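Fumarate lyase (Mesorhizobium sp., PDB 3C8T) belongs to the fumarate lyase superfamily, whose elongated, largely helical subunits assemble into tetramers, with long helices running through the middle of each. Local coordinates at residues A36-Q41 against A53-A58; T103-M108 against M307-E312; A135-N140 against V158-K163; E402-R405 against E409-K412. All coordinates share one frame; numbering follows the deposited sequence.

Overall arrangement
The four contacts are strung along an elongated subunit. Interactions 1 and 2, with centres 24 Å apart, lie on one side of the chain's centre; interactions 3 and 4, 35 Å apart between centres, lie on the other. Helix 104-140 joins the halves: its first turns enter interaction 2, its last interaction 3, about 48 Å away between centres. Along the chain, interaction 3 is nested in the loop interaction 2 closes. Interactions 1 and 4, 88 Å apart between centres, come before and after both, and each joins two helices neighbouring along the chain: a hairpin and a sharp corner. Interactions 2 and 3 both touch the second subunit, where Glu312 of one pairs with Lys163 of the other.

Interaction 1 of 4, residues A36-Q41 against A53-A58; sequences ALARAQ and AGITAA
Arg39 and Thr56 meet at about a right angle, the aliphatic end of the arginine passing across the threonine hydroxyl. Thr56 OG1 comes to 3.2 Å from Arg39 CD and to 2.9 Å from Arg39 NE, yet the angle at NE is too poor for a hydrogen bond. The hydroxyl is instead bonded to Ala52 O, one turn earlier in its own helix, which suits a threonine on a partly exposed helix face. Its methyl plays a different part: Thr56 CG2 lies over one face of the Arg39 guanidinium, 4.1 Å above the plane and offset toward the rim. The arginine reaches this place through a chain bent at chi2 (94°) and chi3 (63°), which brings NE and CD up to the threonine. Its NH1 also has a long, weak ion pair with Glu214, and the side chain touches a crystal neighbour, so this bent form may owe something to the lattice.

Deeper in, the contact is apolar. Ala38 CB faces the fork of Ile55, 3.9 Å from Ile55 CG2 and equally far from Ile55 CD1. With chi1 at -78°, CG1 lies beside the backbone N and CG2 anti to it; the isoleucine presents both methyls to the small alanine, and this pairing of bulk with smallness lets the backbones approach: the CA atoms of Ala38 and Ile55 are 7.2 Å apart. Ile55 also rests on Leu98. Helices 23-43 and 49-61, running in opposite directions and joined by a short loop, thus form an antiparallel helical hairpin with a greasy inner side and a polar rim.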
loop_
_atom_site.group_PDB
_atom_site.type_symbol
_atom_site.label_atom_id
_atom_site.label_comp_id
_atom_site.label_asym_id
_atom_site.label_seq_id
_atom_site.Cartn_x
_atom_site.Cartn_y
_atom_site.Cartn_z
ATOM N N ALA A 36 -2.689 37.637 -11.958
ATOM C CA ALA A 36 -3.236 37.240 -13.241
ATOM C C ALA A 36 -4.753 37.290 -13.161
ATOM O O ALA A 36 -5.417 37.660 -14.134
ATOM C CB ALA A 36 -2.742 35.854 -13.641
ATOM N N LEU A 37 -5.320 36.954 -12.005
ATOM C CA LEU A 37 -6.790 37.001 -11.849
ATOM C C LEU A 37 -7.308 38.432 -11.979
ATOM O O LEU A 37 -8.311 38.669 -12.661
ATOM C CB LEU A 37 -7.228 36.391 -10.526
ATOM C CG LEU A 37 -8.716 36.496 -10.147
ATOM C CD1 LEU A 37 -9.647 35.728 -11.097
ATOM C CD2 LEU A 37 -8.875 36.025 -8.754
ATOM N N ALA A 38 -6.601 39.371 -11.343
ATOM C CA ALA A 38 -6.911 40.819 -11.428
ATOM C C ALA A 38 -6.853 41.318 -12.860
ATOM O O ALA A 38 -7.741 42.066 -13.294
ATOM C CB ALA A 38 -5.952 41.630 -10.568
ATOM N N ARG A 39 -5.820 40.885 -13.588
ATOM C CA ARG A 39 -5.634 41.282 -14.976
ATOM C C ARG A 39 -6.715 40.748 -15.875
ATOM O O ARG A 39 -7.248 41.475 -16.727
ATOM C CB ARG A 39 -4.298 40.778 -15.498
ATOM C CG ARG A 39 -3.563 41.813 -16.304
ATOM C CD ARG A 39 -2.593 42.564 -15.416
ATOM N NE ARG A 39 -1.577 41.650 -14.877
ATOM C CZ ARG A 39 -0.513 41.214 -15.553
ATOM N NH1 ARG A 39 -0.300 41.618 -16.810
ATOM N NH2 ARG A 39 0.345 40.379 -14.965
ATOM N N ALA A 40 -7.029 39.465 -15.703
ATOM C CA ALA A 40 -8.127 38.835 -16.421
ATOM C C ALA A 40 -9.446 39.593 -16.177
ATOM O O ALA A 40 -10.232 39.794 -17.082
ATOM C CB ALA A 40 -8.257 37.354 -16.017
ATOM N N GLN A 41 -9.675 40.031 -14.951
ATOM C CA GLN A 41 -10.918 40.681 -14.640
ATOM C C GLN A 41 -11.001 42.113 -15.200
ATOM O O GLN A 41 -12.076 42.576 -15.540
ATOM C CB GLN A 41 -11.148 40.618 -13.132
ATOM C CG GLN A 41 -11.718 39.275 -12.719
ATOM C CD GLN A 41 -11.672 39.036 -11.254
ATOM O OE1 GLN A 41 -10.838 39.614 -10.543
ATOM N NE2 GLN A 41 -12.575 38.176 -10.770
ATOM N N ALA A 53 -3.995 47.525 -12.685
ATOM C CA ALA A 53 -2.696 48.182 -12.855
ATOM C C ALA A 53 -2.002 48.337 -11.506
ATOM O O ALA A 53 -0.823 48.021 -11.357
ATOM C CB ALA A 53 -2.887 49.549 -13.529
ATOM N N GLY A 54 -2.761 48.807 -10.517
ATOM C CA GLY A 54 -2.259 49.024 -9.155
ATOM C C GLY A 54 -1.831 47.702 -8.545
ATOM O O GLY A 54 -0.771 47.596 -7.955
ATOM N N ILE A 55 -2.667 46.685 -8.695
ATOM C CA ILE A 55 -2.319 45.356 -8.198
ATOM C C ILE A 55 -1.055 44.829 -8.914
ATOM O O ILE A 55 -0.146 44.317 -8.264
ATOM C CB ILE A 55 -3.521 44.359 -8.344
ATOM C CG1 ILE A 55 -4.562 44.595 -7.230
ATOM C CG2 ILE A 55 -3.041 42.866 -8.367
ATOM C CD1 ILE A 55 -5.950 44.263 -7.662
ATOM N N THR A 56 -1.002 44.951 -10.244
ATOM C CA THR A 56 0.168 44.454 -10.970
ATOM C C THR A 56 1.451 45.120 -10.442
ATOM O O THR A 56 2.393 44.414 -10.044
ATOM C CB THR A 56 0.029 44.594 -12.489
ATOM O OG1 THR A 56 -1.039 43.757 -12.941
ATOM C CG2 THR A 56 1.341 44.169 -13.203
ATOM N N ALA A 57 1.469 46.455 -10.382
ATOM C CA ALA A 57 2.637 47.187 -9.853
ATOM C C ALA A 57 2.981 46.871 -8.404
ATOM O O ALA A 57 4.162 46.736 -8.062
ATOM C CB ALA A 57 2.487 48.716 -10.050
ATOM N N ALA A 58 1.984 46.753 -7.534
ATOM C CA ALA A 58 2.313 46.439 -6.135
ATOM C C ALA A 58 3.018 45.071 -6.049
ATOM O O ALA A 58 3.972 44.901 -5.285
ATOM C CB ALA A 58 1.060 46.462 -5.248
#

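Interaction 2 of 4, residues T103-M108 against M307-E312; sequences TTQDIM and MIHDFE
The Gln105 amide and the His309 imidazole have nearly parallel planes but are shifted apart, so they do not stack. Gln105 NE2 approaches the ring obliquely and comes to 4.3 Å from His309 CE1, and Trp318 packs against both residues. On its other arm the amide has OE1 4.4 Å from Glu312 O, a loose approach of two oxygens.

Gln105 gets this far because its chain is extended from chi1 (-157°) onward. The amide is gripped at both ends, OE1 by Arg313 NE and NE2 by His225 O, which fixes the rotation of the group; His225 also bonds through NE2 to Asp106 OD1 and so ties the two side chains together. A glutamine suits such a place, since a single flat group both accepts and donates. The next residue, Asp106, collects N-H groups at the start of helix 104-140, a task for which a carboxylate with two accepting oxygens is well fitted. Its OD2 receives Thr103 N at 3.2 Å, an almost straight bond (177°) arriving from above the carboxylate plane, 48° out of it.

Glu312 points its carboxylate away from Gln105, into a salt bridge with Lys163 of the second subunit, while Lys247 of that subunit bonds to the carbonyls of His309 and Phe311. The chemistry implies that 103-108 and 307-312 touch only lightly, and that their buried polar groups are held in place by third parties, some within the chain and some across the subunit interface.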
loop_
_atom_site.group_PDB
_atom_site.type_symbol
_atom_site.label_atom_id
_atom_site.label_comp_id
_atom_site.label_asym_id
_atom_site.label_seq_id
_atom_site.Cartn_x
_atom_site.Cartn_y
_atom_site.Cartn_z
ATOM N N THR A 103 -11.942 31.437 -4.351
ATOM C CA THR A 103 -11.820 30.733 -3.090
ATOM C C THR A 103 -10.338 30.294 -2.897
ATOM O O THR A 103 -9.520 30.286 -3.844
ATOM C CB THR A 103 -12.810 29.528 -2.964
ATOM O OG1 THR A 103 -12.821 29.048 -1.604
ATOM C CG2 THR A 103 -12.403 28.347 -3.878
ATOM N N THR A 104 -10.002 29.949 -1.663
ATOM C CA THR A 104 -8.676 29.462 -1.287
ATOM C C THR A 104 -8.151 28.287 -2.147
ATOM O O THR A 104 -7.030 28.368 -2.685
ATOM C CB THR A 104 -8.661 29.134 0.224
ATOM O OG1 THR A 104 -8.794 30.365 0.924
ATOM C CG2 THR A 104 -7.350 28.449 0.648
ATOM N N GLN A 105 -8.954 27.228 -2.308
ATOM C CA GLN A 105 -8.514 26.097 -3.167
ATOM C C GLN A 105 -8.252 26.452 -4.645
ATOM O O GLN A 105 -7.456 25.766 -5.347
ATOM C CB GLN A 105 -9.483 24.917 -3.079
ATOM C CG GLN A 105 -8.834 23.598 -3.459
ATOM C CD GLN A 105 -9.819 22.439 -3.526
ATOM O OE1 GLN A 105 -11.011 22.597 -3.224
ATOM N NE2 GLN A 105 -9.329 21.271 -3.934
ATOM N N ASP A 106 -8.899 27.504 -5.135
ATOM C CA ASP A 106 -8.587 27.984 -6.486
ATOM C C ASP A 106 -7.125 28.415 -6.565
ATOM O O ASP A 106 -6.403 28.020 -7.458
ATOM C CB ASP A 106 -9.459 29.163 -6.870
ATOM C CG ASP A 106 -10.888 28.787 -7.063
ATOM O OD1 ASP A 106 -11.196 27.594 -7.291
ATOM O OD2 ASP A 106 -11.721 29.708 -7.009
ATOM N N ILE A 107 -6.705 29.238 -5.609
ATOM C CA ILE A 107 -5.362 29.804 -5.627
ATOM C C ILE A 107 -4.327 28.732 -5.342
ATOM O O ILE A 107 -3.275 28.695 -6.018
ATOM C CB ILE A 107 -5.185 30.985 -4.630
ATOM C CG1 ILE A 107 -6.293 32.042 -4.786
ATOM C CG2 ILE A 107 -3.805 31.639 -4.818
ATOM C CD1 ILE A 107 -6.474 32.650 -6.204
ATOM N N MET A 108 -4.636 27.860 -4.368
ATOM C CA MET A 108 -3.735 26.745 -3.975
ATOM C C MET A 108 -3.608 25.646 -5.037
ATOM O O MET A 108 -2.500 25.166 -5.274
ATOM C CB MET A 108 -4.163 26.154 -2.632
ATOM C CG MET A 108 -4.016 27.130 -1.455
ATOM S SD MET A 108 -4.442 26.466 0.203
ATOM C CE MET A 108 -2.970 25.447 0.436
ATOM N N MET A 307 -8.278 10.717 -4.050
ATOM C CA MET A 307 -9.321 10.785 -5.084
ATOM C C MET A 307 -10.714 10.614 -4.527
ATOM O O MET A 307 -11.673 11.106 -5.130
ATOM C CB MET A 307 -9.116 9.686 -6.139
ATOM C CG MET A 307 -7.968 9.942 -7.087
ATOM S SD MET A 307 -7.931 8.699 -8.376
ATOM C CE MET A 307 -9.281 9.373 -9.348
ATOM N N ILE A 308 -10.848 9.905 -3.408
ATOM C CA ILE A 308 -12.177 9.731 -2.781
ATOM C C ILE A 308 -12.439 11.016 -2.023
ATOM O O ILE A 308 -12.222 11.097 -0.813
ATOM C CB ILE A 308 -12.277 8.540 -1.783
ATOM C CG1 ILE A 308 -11.464 7.317 -2.221
ATOM C CG2 ILE A 308 -13.708 8.165 -1.530
ATOM C CD1 ILE A 308 -11.821 6.712 -3.522
ATOM N N HIS A 309 -12.876 12.021 -2.765
ATOM C CA HIS A 309 -12.881 13.380 -2.286
ATOM C C HIS A 309 -14.355 13.864 -2.320
ATOM O O HIS A 309 -14.909 14.285 -3.368
ATOM C CB HIS A 309 -11.993 14.181 -3.220
ATOM C CG HIS A 309 -11.788 15.604 -2.805
ATOM N ND1 HIS A 309 -10.543 16.190 -2.780
ATOM C CD2 HIS A 309 -12.669 16.570 -2.440
ATOM C CE1 HIS A 309 -10.655 17.450 -2.400
ATOM N NE2 HIS A 309 -11.938 17.712 -2.198
ATOM N N ASP A 310 -14.987 13.778 -1.163
ATOM C CA ASP A 310 -16.425 13.893 -1.089
ATOM C C ASP A 310 -16.914 15.339 -1.337
ATOM O O ASP A 310 -16.238 16.319 -0.987
ATOM C CB ASP A 310 -16.927 13.291 0.205
ATOM C CG ASP A 310 -16.136 13.763 1.408
ATOM O OD1 ASP A 310 -14.976 13.281 1.608
ATOM O OD2 ASP A 310 -16.680 14.606 2.165
ATOM N N PHE A 311 -18.036 15.428 -2.055
ATOM C CA PHE A 311 -18.726 16.682 -2.365
ATOM C C PHE A 311 -17.833 17.719 -3.032
ATOM O O PHE A 311 -17.099 17.370 -3.961
ATOM C CB PHE A 311 -19.502 17.204 -1.149
ATOM C CG PHE A 311 -20.545 16.231 -0.679
ATOM C CD1 PHE A 311 -21.696 16.008 -1.448
ATOM C CD2 PHE A 311 -20.353 15.488 0.478
ATOM C CE1 PHE A 311 -22.642 15.074 -1.057
ATOM C CE2 PHE A 311 -21.315 14.547 0.903
ATOM C CZ PHE A 311 -22.461 14.330 0.110
ATOM N N GLU A 312 -17.897 18.968 -2.573
ATOM C CA GLU A 312 -17.358 20.065 -3.341
ATOM C C GLU A 312 -15.976 20.460 -2.797
ATOM O O GLU A 312 -15.239 21.227 -3.429
ATOM C CB GLU A 312 -18.357 21.232 -3.414
ATOM C CG GLU A 312 -19.574 20.984 -4.358
ATOM C CD GLU A 312 -20.388 19.709 -4.013
ATOM O OE1 GLU A 312 -21.161 19.707 -3.005
ATOM O OE2 GLU A 312 -20.239 18.702 -4.739
#

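Interaction 3 of 4, residues A135-N140 against V158-K163; sequences AALARN and VTFGYK
Leu137 sets a methyl against the rim of the Phe160 ring, with Leu137 CD2 near the ring plane and 4.1 Å from Phe160 CE2. The phenylalanine CG stands anti to its backbone N (chi1 178°), which directs the ring toward helix 104-140; the leucine CG lies beside its own N (chi1 -68°) and sends CD2 to meet it. Large apolar side chains suit this buried spot, where Leu346 packs on both.

Beside them the backbones nearly touch. Gly161 CA is 3.5 Å from Ala138 O in a CA-H...O contact, its angle at H 131°, and Ala138 CB rests 3.7 Å from Gly161 O. Having no CB, Gly161 can sit directly on that carbonyl, and alanine is the matching small partner.

Thr159 caps the incoming helix: its OG1 accepts from Tyr162 N at 3.2 Å, and it also bonds to Arg142 O. Strand 157-159 thus passes straight into helix 160-185 through a threonine N-cap. The close glycine-alanine approach fits the closed end of a helical hairpin, in which helices 104-140 and 160-185 are linked by a small three-stranded antiparallel sheet within the fumarate lyase helical core.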
loop_
_atom_site.group_PDB
_atom_site.type_symbol
_atom_site.label_atom_id
_atom_site.label_comp_id
_atom_site.label_asym_id
_atom_site.label_seq_id
_atom_site.Cartn_x
_atom_site.Cartn_y
_atom_site.Cartn_z
ATOM N N ALA A 135 21.451 4.822 -23.865
ATOM C CA ALA A 135 21.807 4.657 -25.272
ATOM C C ALA A 135 23.347 4.506 -25.457
ATOM O O ALA A 135 23.817 3.683 -26.243
ATOM C CB ALA A 135 21.240 5.785 -26.100
ATOM N N ALA A 136 24.136 5.253 -24.706
ATOM C CA ALA A 136 25.594 5.101 -24.794
ATOM C C ALA A 136 26.000 3.697 -24.370
ATOM O O ALA A 136 26.786 3.047 -25.056
ATOM C CB ALA A 136 26.333 6.175 -23.965
ATOM N N LEU A 137 25.463 3.224 -23.254
ATOM C CA LEU A 137 25.797 1.880 -22.764
ATOM C C LEU A 137 25.361 0.819 -23.764
ATOM O O LEU A 137 26.101 -0.100 -24.048
ATOM C CB LEU A 137 25.162 1.586 -21.404
ATOM C CG LEU A 137 25.677 2.376 -20.190
ATOM C CD1 LEU A 137 24.716 2.190 -19.017
ATOM C CD2 LEU A 137 27.078 1.923 -19.783
ATOM N N ALA A 138 24.154 0.963 -24.289
ATOM C CA ALA A 138 23.621 0.026 -25.256
ATOM C C ALA A 138 24.522 -0.048 -26.498
ATOM O O ALA A 138 24.808 -1.134 -27.009
ATOM C CB ALA A 138 22.233 0.442 -25.649
ATOM N N ARG A 139 24.943 1.130 -26.980
ATOM C CA ARG A 139 25.756 1.243 -28.193
ATOM C C ARG A 139 27.151 0.661 -27.929
ATOM O O ARG A 139 27.551 -0.305 -28.595
ATOM C CB ARG A 139 25.832 2.703 -28.634
ATOM C CG ARG A 139 26.465 2.937 -29.965
ATOM C CD ARG A 139 26.458 4.494 -30.282
ATOM N NE ARG A 139 26.328 5.428 -29.127
ATOM C CZ ARG A 139 25.270 6.223 -28.885
ATOM N NH1 ARG A 139 24.204 6.200 -29.682
ATOM N NH2 ARG A 139 25.285 7.045 -27.843
ATOM N N ASN A 140 27.867 1.202 -26.944
ATOM C CA ASN A 140 29.238 0.726 -26.671
ATOM C C ASN A 140 29.348 -0.766 -26.315
ATOM O O ASN A 140 30.346 -1.402 -26.636
ATOM C CB ASN A 140 29.910 1.550 -25.573
ATOM C CG ASN A 140 29.973 3.053 -25.901
ATOM O OD1 ASN A 140 29.875 3.467 -27.071
ATOM N ND2 ASN A 140 30.131 3.871 -24.856
ATOM N N VAL A 158 23.627 -13.378 -23.465
ATOM C CA VAL A 158 23.102 -12.089 -23.988
ATOM C C VAL A 158 24.292 -11.122 -24.135
ATOM O O VAL A 158 25.420 -11.538 -23.950
ATOM C CB VAL A 158 21.973 -11.465 -23.073
ATOM C CG1 VAL A 158 20.751 -12.398 -22.960
ATOM C CG2 VAL A 158 22.503 -11.041 -21.699
ATOM N N THR A 159 24.073 -9.859 -24.503
ATOM C CA THR A 159 25.164 -8.877 -24.380
ATOM C C THR A 159 24.741 -7.848 -23.377
ATOM O O THR A 159 23.542 -7.733 -23.104
ATOM C CB THR A 159 25.526 -8.192 -25.718
ATOM O OG1 THR A 159 24.387 -7.510 -26.213
ATOM C CG2 THR A 159 25.987 -9.210 -26.757
ATOM N N PHE A 160 25.700 -7.129 -22.791
ATOM C CA PHE A 160 25.376 -6.091 -21.857
ATOM C C PHE A 160 24.625 -4.923 -22.560
ATOM O O PHE A 160 23.741 -4.318 -21.973
ATOM C CB PHE A 160 26.592 -5.606 -21.092
ATOM C CG PHE A 160 26.273 -4.478 -20.140
ATOM C CD1 PHE A 160 25.506 -4.710 -18.995
ATOM C CD2 PHE A 160 26.655 -3.165 -20.433
ATOM C CE1 PHE A 160 25.155 -3.687 -18.140
ATOM C CE2 PHE A 160 26.304 -2.107 -19.574
ATOM C CZ PHE A 160 25.541 -2.377 -18.413
ATOM N N GLY A 161 24.962 -4.616 -23.814
ATOM C CA GLY A 161 24.219 -3.576 -24.552
ATOM C C GLY A 161 22.766 -3.988 -24.726
ATOM O O GLY A 161 21.873 -3.151 -24.698
ATOM N N TYR A 162 22.526 -5.295 -24.924
ATOM C CA TYR A 162 21.177 -5.814 -24.979
ATOM C C TYR A 162 20.412 -5.486 -23.677
ATOM O O TYR A 162 19.314 -4.893 -23.742
ATOM C CB TYR A 162 21.129 -7.303 -25.347
ATOM C CG TYR A 162 19.757 -7.921 -25.044
ATOM C CD1 TYR A 162 18.740 -7.921 -25.990
ATOM C CD2 TYR A 162 19.485 -8.470 -23.763
ATOM C CE1 TYR A 162 17.479 -8.454 -25.674
ATOM C CE2 TYR A 162 18.252 -9.000 -23.435
ATOM C CZ TYR A 162 17.249 -8.987 -24.384
ATOM O OH TYR A 162 16.026 -9.520 -24.024
ATOM N N LYS A 163 20.996 -5.823 -22.515
ATOM C CA LYS A 163 20.430 -5.427 -21.209
ATOM C C LYS A 163 20.152 -3.937 -21.107
ATOM O O LYS A 163 19.102 -3.544 -20.637
ATOM C CB LYS A 163 21.345 -5.836 -20.024
ATOM C CG LYS A 163 21.333 -7.319 -19.721
ATOM C CD LYS A 163 21.979 -7.644 -18.311
ATOM C CE LYS A 163 21.227 -6.976 -17.131
ATOM N NZ LYS A 163 19.753 -7.244 -17.310
#

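Interaction 4 of 4, residues E402-R405 against E409-K412; sequences EVLR and EVAK
Ala411 sits against the carbonyls of Leu404 and Arg405 at a tight helix-turn-helix corner, where the short helices 400-404 and 408-414 meet at a steep angle in the adenylosuccinate lyase C-terminal family region. The close part of the contact is here: Ala411 CB lies 3.6 Å from Arg405 O and 3.9 Å from Leu404 O. The small methyl of an alanine suits so close an approach to the backbone, where the CA atoms of Arg405 and Ala411 are 5.2 Å apart.

Looser packing follows on the buried side. Leu404 CD2 and Val410 CG2 are 4.4 Å apart, and the two residues also share neighbours: Val369 and Leu419 touch both, while Leu373 and Ile385 add to the cover over Val410. Branched aliphatic side chains fit this lining between helices.

The polar side turns away from Ala411. Arg405 has its CB directed off the other helix; with chi1 at 89° and a bend at chi3 (-62°), it carries its guanidinium toward exposed Glu402. Its NE is paired with Glu416, so two carboxylates share the charge. Arg405 NH1 reaches the syn lone pair of Glu402 OE2 at 2.8 Å, with that oxygen only 15° out of the guanidinium plane.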
loop_
_atom_site.group_PDB
_atom_site.type_symbol
_atom_site.label_atom_id
_atom_site.label_comp_id
_atom_site.label_asym_id
_atom_site.label_seq_id
_atom_site.Cartn_x
_atom_site.Cartn_y
_atom_site.Cartn_z
ATOM N N GLU A 402 33.864 -31.767 -23.843
ATOM C CA GLU A 402 34.593 -32.972 -23.468
ATOM C C GLU A 402 33.676 -34.188 -23.216
ATOM O O GLU A 402 34.108 -35.312 -23.365
ATOM C CB GLU A 402 35.532 -32.750 -22.276
ATOM C CG GLU A 402 36.613 -31.614 -22.389
ATOM C CD GLU A 402 37.601 -31.700 -23.588
ATOM O OE1 GLU A 402 38.304 -30.671 -23.831
ATOM O OE2 GLU A 402 37.709 -32.759 -24.268
ATOM N N VAL A 403 32.417 -33.969 -22.853
ATOM C CA VAL A 403 31.475 -35.092 -22.735
ATOM C C VAL A 403 30.944 -35.458 -24.119
ATOM O O VAL A 403 31.017 -36.633 -24.530
ATOM C CB VAL A 403 30.319 -34.788 -21.758
ATOM C CG1 VAL A 403 29.315 -35.932 -21.709
ATOM C CG2 VAL A 403 30.855 -34.530 -20.339
ATOM N N LEU A 404 30.471 -34.457 -24.868
ATOM C CA LEU A 404 29.785 -34.695 -26.160
ATOM C C LEU A 404 30.641 -35.349 -27.239
ATOM O O LEU A 404 30.144 -36.126 -28.060
ATOM C CB LEU A 404 29.158 -33.400 -26.719
ATOM C CG LEU A 404 28.014 -32.758 -25.926
ATOM C CD1 LEU A 404 27.564 -31.483 -26.638
ATOM C CD2 LEU A 404 26.840 -33.725 -25.671
ATOM N N ARG A 405 31.923 -35.014 -27.219
ATOM C CA ARG A 405 32.910 -35.524 -28.162
ATOM C C ARG A 405 33.077 -37.048 -28.087
ATOM O O ARG A 405 33.519 -37.662 -29.058
ATOM C CB ARG A 405 34.272 -34.857 -27.892
ATOM C CG ARG A 405 35.129 -35.604 -26.858
ATOM C CD ARG A 405 36.456 -34.924 -26.584
ATOM N NE ARG A 405 37.331 -34.826 -27.751
ATOM C CZ ARG A 405 38.514 -34.209 -27.746
ATOM N NH1 ARG A 405 38.978 -33.640 -26.627
ATOM N NH2 ARG A 405 39.242 -34.164 -28.865
ATOM N N GLU A 409 26.668 -40.651 -31.147
ATOM C CA GLU A 409 25.362 -40.223 -31.638
ATOM C C GLU A 409 25.262 -38.683 -31.795
ATOM O O GLU A 409 24.310 -38.183 -32.395
ATOM C CB GLU A 409 24.237 -40.785 -30.741
ATOM C CG GLU A 409 24.172 -40.263 -29.288
ATOM C CD GLU A 409 24.980 -41.098 -28.275
ATOM O OE1 GLU A 409 24.454 -41.317 -27.153
ATOM O OE2 GLU A 409 26.126 -41.529 -28.580
ATOM N N VAL A 410 26.245 -37.945 -31.257
ATOM C CA VAL A 410 26.369 -36.502 -31.506
ATOM C C VAL A 410 27.632 -36.185 -32.320
ATOM O O VAL A 410 27.568 -35.455 -33.316
ATOM C CB VAL A 410 26.481 -35.655 -30.189
ATOM C CG1 VAL A 410 26.005 -34.196 -30.421
ATOM C CG2 VAL A 410 25.749 -36.299 -29.056
ATOM N N ALA A 411 28.778 -36.684 -31.851
ATOM C CA ALA A 411 30.084 -36.389 -32.455
ATOM C C ALA A 411 30.147 -36.727 -33.949
ATOM O O ALA A 411 30.575 -35.887 -34.753
ATOM C CB ALA A 411 31.188 -37.070 -31.700
ATOM N N LYS A 412 29.668 -37.918 -34.332
ATOM C CA LYS A 412 29.732 -38.347 -35.747
ATOM C C LYS A 412 28.832 -37.501 -36.668
ATOM O O LYS A 412 29.315 -36.988 -37.686
ATOM C CB LYS A 412 29.488 -39.873 -35.909
#